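Local coordinates for transcriptional regulators (LACI-FAMILY TRANSCRIPTIONAL REGULATORY PROTEIN) (Corynebacterium glutamicum, PDB 3GYB), which probably acts as a DNA-binding transcriptional regulator of the LacI family, recognising cis-regulatory sequences, at residues Y211-L216 and I264-C269; R104-A109 and A179-N184; Y15-F20 and N184-I189. One frame throughout, in Å; residues are numbered along the deposited sequence.

Contact 1 of 3, residues Y211-L216 and I264-C269. With MG (magnesium ion), chain C.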
loop_
_atom_site.group_PDB
_atom_site.type_symbol
_atom_site.label_atom_id
_atom_site.label_comp_id
_atom_site.label_asym_id
_atom_site.label_seq_id
_atom_site.Cartn_x
_atom_site.Cartn_y
_atom_site.Cartn_z
ATOM N N TYR A 211 -6.663 -11.800 5.242
ATOM C CA TYR A 211 -6.741 -12.492 3.960
ATOM C C TYR A 211 -6.072 -11.612 2.909
ATOM O O TYR A 211 -6.384 -10.428 2.811
ATOM C CB TYR A 211 -8.221 -12.715 3.594
ATOM C CG TYR A 211 -8.507 -13.855 2.626
ATOM C CD1 TYR A 211 -9.368 -14.893 2.987
ATOM C CD2 TYR A 211 -7.957 -13.874 1.347
ATOM C CE1 TYR A 211 -9.678 -15.918 2.096
ATOM C CE2 TYR A 211 -8.261 -14.904 0.445
ATOM C CZ TYR A 211 -9.122 -15.916 0.831
ATOM O OH TYR A 211 -9.430 -16.930 -0.056
ATOM N N ASP A 212 -5.139 -12.204 2.161
ATOM C CA ASP A 212 -4.381 -11.561 1.077
ATOM C C ASP A 212 -2.867 -11.680 1.204
ATOM O O ASP A 212 -2.175 -11.669 0.205
ATOM C CB ASP A 212 -4.684 -10.060 0.933
ATOM C CG ASP A 212 -6.056 -9.781 0.350
ATOM O OD1 ASP A 212 -6.705 -10.724 -0.150
ATOM O OD2 ASP A 212 -6.475 -8.605 0.392
ATOM N N ASN A 213 -2.350 -11.801 2.420
ATOM C CA ASN A 213 -0.900 -11.837 2.621
ATOM C C ASN A 213 -0.249 -10.654 1.905
ATOM O O ASN A 213 0.689 -10.808 1.105
ATOM C CB ASN A 213 -0.259 -13.133 2.123
ATOM C CG ASN A 213 1.207 -13.226 2.534
ATOM O OD1 ASN A 213 1.551 -12.880 3.663
ATOM N ND2 ASN A 213 2.069 -13.681 1.629
ATOM N N THR A 214 -0.773 -9.471 2.200
ATOM C CA THR A 214 -0.273 -8.218 1.648
ATOM C C THR A 214 1.131 -7.990 2.196
ATOM O O THR A 214 1.532 -8.620 3.176
ATOM C CB THR A 214 -1.112 -7.026 2.131
ATOM O OG1 THR A 214 -1.165 -7.049 3.565
ATOM C CG2 THR A 214 -2.515 -7.068 1.562
ATOM N N PRO A 215 1.899 -7.087 1.569
ATOM C CA PRO A 215 3.254 -6.811 2.056
ATOM C C PRO A 215 3.181 -6.308 3.504
ATOM O O PRO A 215 4.068 -6.575 4.311
ATOM C CB PRO A 215 3.746 -5.735 1.094
ATOM C CG PRO A 215 3.075 -6.116 -0.190
ATOM C CD PRO A 215 1.664 -6.435 0.268
ATOM N N LEU A 216 2.108 -5.588 3.826
ATOM C CA LEU A 216 1.906 -5.061 5.174
ATOM C C LEU A 216 1.840 -6.191 6.198
ATOM O O LEU A 216 2.418 -6.104 7.285
ATOM C CB LEU A 216 0.604 -4.251 5.241
ATOM C CG LEU A 216 0.502 -2.950 4.441
ATOM C CD1 LEU A 216 -0.939 -2.450 4.461
ATOM C CD2 LEU A 216 1.436 -1.906 5.032
ATOM N N ILE A 264 -1.067 -18.778 6.406
ATOM C CA ILE A 264 0.280 -18.337 6.735
ATOM C C ILE A 264 0.172 -17.884 8.178
ATOM O O ILE A 264 -0.460 -16.868 8.476
ATOM C CB ILE A 264 0.749 -17.150 5.873
ATOM C CG1 ILE A 264 0.851 -17.573 4.404
ATOM C CG2 ILE A 264 2.110 -16.668 6.361
ATOM C CD1 ILE A 264 1.319 -16.462 3.480
ATOM N N GLU A 265 0.764 -18.658 9.076
ATOM C CA GLU A 265 0.711 -18.336 10.487
ATOM C C GLU A 265 1.810 -17.376 10.901
ATOM O O GLU A 265 3.000 -17.625 10.669
ATOM C CB GLU A 265 0.806 -19.609 11.330
ATOM C CG GLU A 265 -0.379 -20.541 11.180
ATOM C CD GLU A 265 -0.321 -21.702 12.151
ATOM O OE1 GLU A 265 -0.403 -21.464 13.377
ATOM O OE2 GLU A 265 -0.188 -22.855 11.689
ATOM N N ARG A 266 1.399 -16.266 11.499
ATOM C CA ARG A 266 2.346 -15.287 11.988
ATOM C C ARG A 266 2.071 -15.056 13.468
ATOM O O ARG A 266 1.936 -16.026 14.217
ATOM C CB ARG A 266 2.280 -13.991 11.173
ATOM C CG ARG A 266 2.783 -14.191 9.737
ATOM C CD ARG A 266 3.266 -12.902 9.083
ATOM N NE ARG A 266 3.780 -13.168 7.738
ATOM C CZ ARG A 266 3.045 -13.140 6.628
ATOM N NH1 ARG A 266 1.751 -12.839 6.685
ATOM N NH2 ARG A 266 3.598 -13.445 5.461
ATOM N N GLY A 267 1.937 -13.810 13.905
ATOM C CA GLY A 267 1.750 -13.615 15.336
ATOM C C GLY A 267 0.443 -13.094 15.890
ATOM O O GLY A 267 0.374 -12.774 17.076
ATOM N N THR A 268 -0.600 -13.037 15.074
ATOM C CA THR A 268 -1.861 -12.487 15.557
ATOM C C THR A 268 -2.951 -13.458 16.012
ATOM O O THR A 268 -4.060 -13.032 16.331
ATOM C CB THR A 268 -2.453 -11.525 14.519
ATOM O OG1 THR A 268 -2.593 -12.203 13.269
ATOM C CG2 THR A 268 -1.543 -10.304 14.339
ATOM N N CYS A 269 -2.643 -14.751 16.049
ATOM C CA CYS A 269 -3.604 -15.749 16.515
ATOM C C CYS A 269 -2.953 -16.586 17.607
ATOM O O CYS A 269 -1.731 -16.736 17.637
ATOM C CB CYS A 269 -4.051 -16.674 15.373
ATOM S SG CYS A 269 -5.267 -15.955 14.237
HETATM MG MG MG C . -1.765 -11.952 -1.896
HETATM O O HOH W 1 0.021 -10.662 -1.524
HETATM O O HOH W 2 -0.520 -13.673 -1.435
HETATM O O HOH W 3 -3.165 -10.335 -2.466
#
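The guanidinium of Arg266 and the amide of Asn213 lie almost in one plane, 12° apart, and meet edge to edge. One face of the guanidinium is covered by CG2 of Ile264, which sits over its centre, 3.6 Å above the plane. On that same side the other branch of Ile264 reaches over the amide, its CD1 standing 3.4 Å from Asn213 CG. A single aliphatic side chain thus roofs both flat groups. At the guanidinium edge Arg266 presents both terminal nitrogens, end-on, to one acceptor: NH2 lies 2.8 Å from Asn213 OD1, with an N-H...O angle of 152°, and NH1 lies 3.0 Å from Asn213 OD1. Asn213 carries CG anti to its own N (chi1 -171°), which sends the amide across to the extended chain of Arg266.

The two segments belong to the periplasmic-binding-protein-like fold of LacI regulators. Residues 212-216 run on from strand 207-211, while Ile264 to Cys269 leave strand 258-264. Next to the pair, the backbone O of Asp212 binds magnesium at 2.2 Å. Three waters, Asp229 and Ser231 complete the six ligands. One of these waters lies 2.7 Å from Asn213 O and probably donates to it, which would place that carbonyl in the second shell of the metal.

Arg266 NH1 has another acceptor in Leu224 O, which helps fix the rotation of the guanidinium. Two donors on OD1 settle which end of the Asn213 amide is oxygen and resist its flipping. The nearby positive charge would probably polarise the amide carbonyl, strengthening a grip made at the protein surface.

Contact 2 of 3, residues R104-A109 and A179-N184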
loop_
_atom_site.group_PDB
_atom_site.type_symbol
_atom_site.label_atom_id
_atom_site.label_comp_id
_atom_site.label_asym_id
_atom_site.label_seq_id
_atom_site.Cartn_x
_atom_site.Cartn_y
_atom_site.Cartn_z
ATOM N N ARG A 104 -12.807 -21.771 -0.127
ATOM C CA ARG A 104 -11.804 -22.584 0.550
ATOM C C ARG A 104 -10.960 -21.732 1.499
ATOM O O ARG A 104 -10.698 -22.129 2.635
ATOM C CB ARG A 104 -10.904 -23.266 -0.483
ATOM C CG ARG A 104 -9.731 -24.046 0.100
ATOM C CD ARG A 104 -10.183 -25.108 1.091
ATOM N NE ARG A 104 -9.049 -25.871 1.604
ATOM C CZ ARG A 104 -9.065 -26.570 2.733
ATOM N NH1 ARG A 104 -10.161 -26.609 3.478
ATOM N NH2 ARG A 104 -7.978 -27.227 3.121
ATOM N N GLY A 105 -10.537 -20.564 1.024
ATOM C CA GLY A 105 -9.725 -19.682 1.845
ATOM C C GLY A 105 -10.409 -19.287 3.139
ATOM O O GLY A 105 -9.804 -19.330 4.214
ATOM N N ALA A 106 -11.677 -18.903 3.037
ATOM C CA ALA A 106 -12.448 -18.501 4.206
ATOM C C ALA A 106 -12.689 -19.705 5.118
ATOM O O ALA A 106 -12.783 -19.569 6.334
ATOM C CB ALA A 106 -13.772 -17.892 3.774
ATOM N N GLU A 107 -12.783 -20.887 4.521
ATOM C CA GLU A 107 -12.993 -22.103 5.297
ATOM C C GLU A 107 -11.740 -22.372 6.130
ATOM O O GLU A 107 -11.823 -22.710 7.313
ATOM C CB GLU A 107 -13.261 -23.282 4.360
ATOM C CG GLU A 107 -13.382 -24.622 5.066
ATOM C CD GLU A 107 -13.654 -25.759 4.099
ATOM O OE1 GLU A 107 -12.854 -25.951 3.157
ATOM O OE2 GLU A 107 -14.670 -26.461 4.283
ATOM N N ILE A 108 -10.581 -22.212 5.502
ATOM C CA ILE A 108 -9.311 -22.430 6.176
ATOM C C ILE A 108 -9.163 -21.473 7.353
ATOM O O ILE A 108 -8.785 -21.878 8.448
ATOM C CB ILE A 108 -8.124 -22.211 5.217
ATOM C CG1 ILE A 108 -8.141 -23.279 4.120
ATOM C CG2 ILE A 108 -6.812 -22.238 5.991
ATOM C CD1 ILE A 108 -7.037 -23.123 3.088
ATOM N N ALA A 109 -9.465 -20.200 7.113
ATOM C CA ALA A 109 -9.357 -19.183 8.146
ATOM C C ALA A 109 -10.265 -19.472 9.329
ATOM O O ALA A 109 -9.838 -19.416 10.480
ATOM C CB ALA A 109 -9.691 -17.811 7.566
ATOM N N ALA A 179 -12.100 -13.916 18.750
ATOM C CA ALA A 179 -11.322 -14.000 17.521
ATOM C C ALA A 179 -12.095 -13.389 16.371
ATOM O O ALA A 179 -13.321 -13.481 16.320
ATOM C CB ALA A 179 -10.984 -15.457 17.208
ATOM N N ILE A 180 -11.368 -12.764 15.455
ATOM C CA ILE A 180 -11.977 -12.133 14.297
ATOM C C ILE A 180 -11.327 -12.603 13.006
ATOM O O ILE A 180 -10.098 -12.650 12.906
ATOM C CB ILE A 180 -11.825 -10.589 14.356
ATOM C CG1 ILE A 180 -12.613 -10.029 15.541
ATOM C CG2 ILE A 180 -12.296 -9.966 13.045
ATOM C CD1 ILE A 180 -12.359 -8.542 15.815
ATOM N N PHE A 181 -12.151 -12.990 12.035
ATOM C CA PHE A 181 -11.653 -13.359 10.718
ATOM C C PHE A 181 -12.017 -12.161 9.852
ATOM O O PHE A 181 -13.186 -11.944 9.531
ATOM C CB PHE A 181 -12.322 -14.635 10.175
ATOM C CG PHE A 181 -12.216 -14.789 8.673
ATOM C CD1 PHE A 181 -11.049 -14.438 7.995
ATOM C CD2 PHE A 181 -13.289 -15.277 7.936
ATOM C CE1 PHE A 181 -10.954 -14.567 6.612
ATOM C CE2 PHE A 181 -13.204 -15.411 6.551
ATOM C CZ PHE A 181 -12.036 -15.054 5.888
ATOM N N SER A 182 -11.011 -11.362 9.510
ATOM C CA SER A 182 -11.205 -10.178 8.690
ATOM C C SER A 182 -11.217 -10.571 7.217
ATOM O O SER A 182 -10.350 -11.313 6.759
ATOM C CB SER A 182 -10.076 -9.176 8.952
ATOM O OG SER A 182 -10.308 -7.971 8.248
ATOM N N SER A 183 -12.190 -10.054 6.473
ATOM C CA SER A 183 -12.319 -10.391 5.062
ATOM C C SER A 183 -11.031 -10.161 4.283
ATOM O O SER A 183 -10.759 -10.863 3.313
ATOM C CB SER A 183 -13.466 -9.598 4.425
ATOM O OG SER A 183 -13.845 -10.185 3.192
ATOM N N ASN A 184 -10.236 -9.182 4.703
ATOM C CA ASN A 184 -8.964 -8.919 4.034
ATOM C C ASN A 184 -7.986 -8.242 4.983
ATOM O O ASN A 184 -8.364 -7.812 6.070
ATOM C CB ASN A 184 -9.174 -8.063 2.787
ATOM C CG ASN A 184 -9.956 -6.813 3.079
ATOM O OD1 ASN A 184 -9.541 -5.985 3.888
ATOM N ND2 ASN A 184 -11.110 -6.674 2.436
#
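Ala109 and Ala106, three residues apart on helix 102-115, both set their methyl groups against the aromatic ring of Phe181 on strand 179-182. The first contact is a CH-pi interaction: CB of Ala109 stands over one face of the Phe181 ring, 3.8 Å from its centroid and 20° off the normal. It is displaced toward the rim, leaving Phe181 CE1 at 3.6 Å from Ala109 CB. The second is plain apolar packing, in which Ala106 CB comes obliquely to within 3.8 Å of Phe181 CE2. The ring reaches both because Phe181 turns CG roughly opposite its backbone N (chi1 160°), projecting the benzyl group from the sheet to the helix.

The polar bonds among these two segments run within each one, not between them. Arg104 NH1 makes a salt bridge of 2.8 Å with Glu107 OE1, one turn along the helix, and the CG1 of Ile108 covers a face of that guanidinium. On the strand side, Ser182 OG donates to Asn184 O over 2.9 Å.

The arrangement is helix-on-sheet packing of an alpha/beta fold, and it is buried. Ile209 and Tyr211 of the adjacent strand 207-211 also pack on Phe181, whose ring meets that of His123. Since the touching surfaces are aliphatic and aromatic carbon, dispersion and exclusion of water hold the interface, and the small alanine side chains let the helix come close: the CA atoms of Ala109 and Phe181 are 6.8 Å apart.

Contact 3 of 3, residues Y15-F20 and N184-I189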
loop_
_atom_site.group_PDB
_atom_site.type_symbol
_atom_site.label_atom_id
_atom_site.label_comp_id
_atom_site.label_asym_id
_atom_site.label_seq_id
_atom_site.Cartn_x
_atom_site.Cartn_y
_atom_site.Cartn_z
ATOM N N TYR A 15 -5.313 2.193 -4.429
ATOM C CA TYR A 15 -3.884 2.074 -4.148
ATOM C C TYR A 15 -3.618 1.842 -2.659
ATOM O O TYR A 15 -2.549 1.353 -2.287
ATOM C CB TYR A 15 -3.146 3.335 -4.616
ATOM C CG TYR A 15 -2.879 3.362 -6.104
ATOM C CD1 TYR A 15 -1.969 2.474 -6.677
ATOM C CD2 TYR A 15 -3.549 4.252 -6.941
ATOM C CE1 TYR A 15 -1.732 2.468 -8.048
ATOM C CE2 TYR A 15 -3.321 4.253 -8.322
ATOM C CZ TYR A 15 -2.411 3.356 -8.863
ATOM O OH TYR A 15 -2.178 3.334 -10.217
ATOM N N SER A 16 -4.591 2.192 -1.820
ATOM C CA SER A 16 -4.467 2.037 -0.370
ATOM C C SER A 16 -4.559 0.587 0.108
ATOM O O SER A 16 -4.213 0.284 1.253
ATOM C CB SER A 16 -5.535 2.876 0.343
ATOM O OG SER A 16 -5.337 4.261 0.111
ATOM N N ASN A 17 -5.035 -0.299 -0.763
ATOM C CA ASN A 17 -5.150 -1.723 -0.441
ATOM C C ASN A 17 -4.117 -2.436 -1.313
ATOM O O ASN A 17 -4.366 -2.699 -2.487
ATOM C CB ASN A 17 -6.565 -2.224 -0.758
ATOM C CG ASN A 17 -6.745 -3.700 -0.447
ATOM O OD1 ASN A 17 -5.855 -4.336 0.119
ATOM N ND2 ASN A 17 -7.897 -4.250 -0.818
ATOM N N PRO A 18 -2.945 -2.761 -0.741
ATOM C CA PRO A 18 -1.831 -3.429 -1.422
ATOM C C PRO A 18 -1.985 -4.894 -1.814
ATOM O O PRO A 18 -0.991 -5.561 -2.077
ATOM C CB PRO A 18 -0.673 -3.223 -0.451
ATOM C CG PRO A 18 -1.351 -3.351 0.870
ATOM C CD PRO A 18 -2.611 -2.518 0.676
ATOM N N TRP A 19 -3.215 -5.390 -1.873
ATOM C CA TRP A 19 -3.435 -6.786 -2.240
ATOM C C TRP A 19 -2.918 -7.109 -3.649
ATOM O O TRP A 19 -2.491 -8.234 -3.930
ATOM C CB TRP A 19 -4.932 -7.120 -2.190
ATOM C CG TRP A 19 -5.679 -6.688 -3.428
ATOM C CD1 TRP A 19 -6.120 -5.429 -3.731
ATOM C CD2 TRP A 19 -5.988 -7.504 -4.565
ATOM N NE1 TRP A 19 -6.679 -5.411 -4.989
ATOM C CE2 TRP A 19 -6.611 -6.672 -5.523
ATOM C CE3 TRP A 19 -5.797 -8.859 -4.868
ATOM C CZ2 TRP A 19 -7.041 -7.151 -6.765
ATOM C CZ3 TRP A 19 -6.225 -9.336 -6.103
ATOM C CH2 TRP A 19 -6.840 -8.482 -7.036
ATOM N N PHE A 20 -2.953 -6.108 -4.520
ATOM C CA PHE A 20 -2.571 -6.247 -5.925
ATOM C C PHE A 20 -1.086 -6.140 -6.262
ATOM O O PHE A 20 -0.676 -6.490 -7.369
ATOM C CB PHE A 20 -3.308 -5.183 -6.733
ATOM C CG PHE A 20 -2.835 -3.784 -6.435
ATOM C CD1 PHE A 20 -1.753 -3.242 -7.124
ATOM C CD2 PHE A 20 -3.416 -3.043 -5.411
ATOM C CE1 PHE A 20 -1.253 -1.982 -6.794
ATOM C CE2 PHE A 20 -2.920 -1.780 -5.073
ATOM C CZ PHE A 20 -1.838 -1.252 -5.765
ATOM N N ASN A 184 -10.236 -9.182 4.703
ATOM C CA ASN A 184 -8.964 -8.919 4.034
ATOM C C ASN A 184 -7.986 -8.242 4.983
ATOM O O ASN A 184 -8.364 -7.812 6.070
ATOM C CB ASN A 184 -9.174 -8.063 2.787
ATOM C CG ASN A 184 -9.956 -6.813 3.079
ATOM O OD1 ASN A 184 -9.541 -5.985 3.888
ATOM N ND2 ASN A 184 -11.110 -6.674 2.436
ATOM N N ASP A 185 -6.723 -8.171 4.570
ATOM C CA ASP A 185 -5.681 -7.573 5.399
ATOM C C ASP A 185 -5.861 -6.104 5.744
ATOM O O ASP A 185 -5.657 -5.713 6.890
ATOM C CB ASP A 185 -4.312 -7.738 4.730
ATOM C CG ASP A 185 -3.785 -9.159 4.802
ATOM O OD1 ASP A 185 -4.459 -10.037 5.396
ATOM O OD2 ASP A 185 -2.676 -9.392 4.261
ATOM N N ILE A 186 -6.226 -5.280 4.766
ATOM C CA ILE A 186 -6.360 -3.857 5.044
ATOM C C ILE A 186 -7.422 -3.633 6.119
ATOM O O ILE A 186 -7.267 -2.783 6.990
ATOM C CB ILE A 186 -6.676 -3.059 3.748
ATOM C CG1 ILE A 186 -6.493 -1.562 4.005
ATOM C CG2 ILE A 186 -8.078 -3.354 3.262
ATOM C CD1 ILE A 186 -5.076 -1.185 4.417
ATOM N N THR A 187 -8.489 -4.421 6.076
ATOM C CA THR A 187 -9.525 -4.299 7.091
ATOM C C THR A 187 -8.949 -4.760 8.436
ATOM O O THR A 187 -9.235 -4.172 9.482
ATOM C CB THR A 187 -10.757 -5.148 6.709
ATOM O OG1 THR A 187 -11.360 -4.578 5.539
ATOM C CG2 THR A 187 -11.789 -5.168 7.845
ATOM N N ALA A 188 -8.118 -5.799 8.397
ATOM C CA ALA A 188 -7.501 -6.342 9.608
ATOM C C ALA A 188 -6.578 -5.329 10.279
ATOM O O ALA A 188 -6.414 -5.351 11.502
ATOM C CB ALA A 188 -6.725 -7.630 9.282
ATOM N N ILE A 189 -5.962 -4.458 9.482
ATOM C CA ILE A 189 -5.086 -3.427 10.033
ATOM C C ILE A 189 -5.946 -2.544 10.931
ATOM O O ILE A 189 -5.510 -2.113 11.998
ATOM C CB ILE A 189 -4.445 -2.560 8.922
ATOM C CG1 ILE A 189 -3.601 -3.436 7.996
ATOM C CG2 ILE A 189 -3.585 -1.468 9.543
ATOM C CD1 ILE A 189 -2.570 -4.264 8.713
HETATM O O HOH W 4 -5.971 -6.267 1.904
#
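Ile186, in the first turn of helix 185-198, packs against Ser16 and Asn17 of the loop that follows strand 7-12. In the periplasmic-binding-protein-like fold, this loop and the start of this helix come from different parts of the chain and face each other, as in relatives of the family, probably across the cleft between subdomains.

The tight part is made by the branch point and branches of Ile186. Its CD1 lies 3.6 Å from the backbone O of Ser16, while CB is 3.9 Å from Asn17 OD1. The shorter branch, CG2, comes to 4.0 Å from Asn17 CG. With CG1 anti to the backbone N (chi1 -167°), the longer branch swings to Ser16 and CG2 is left to meet the amide of Asn17. These are van der Waals contacts between an aliphatic chain and polar groups.

The looser part is bridged by solvent. A water donates to Asn17 OD1 over 2.6 Å and accepts from Ile186 N over 3.0 Å, joining the loop to an amide of the helix's first turn that has no intrahelical acceptor to use. Farther round, the Ser16 side chain stays clear of the helix, and the indole of Trp19 leads away from it. The loop also faces the dimer partner, where the Tyr15 ring meets Phe20 of the second subunit edge-to-face.

The helix end is organised by its N-cap, Asn184, whose OD1 accepts from Thr187 N (2.9 Å, 154°) and from Thr187 OG1. Asp185 meanwhile bonds Thr226 OG1 with its OD1. On the loop, Asn17 OD1 also receives a weak bond from Trp19 N at 3.5 Å.

In the fold
Contact 1 alone has a segment that supplies a magnesium ligand, Asp212 O; the others lie farther off. Contacts 2 and 3 share Asn184, where strand 179-182 hands over to helix 185-198. Contact 1 lies about 11 Å, centre to centre, from each of the others, which are about 14 Å apart. Asp185 joins contacts 1 and 3: its N probably bonds Tyr211 O at 2.9 Å, and its OD2 probably accepts from Thr214 N at 2.8 Å. Trp19 CB packs 3.4 Å from Asp212 OD2. Contact 2 meets contact 1 through Tyr211 CB, 3.2 Å from Ser183 O. Side chains of Asn17 and Phe181 lie about 9 and 13 Å from the ion.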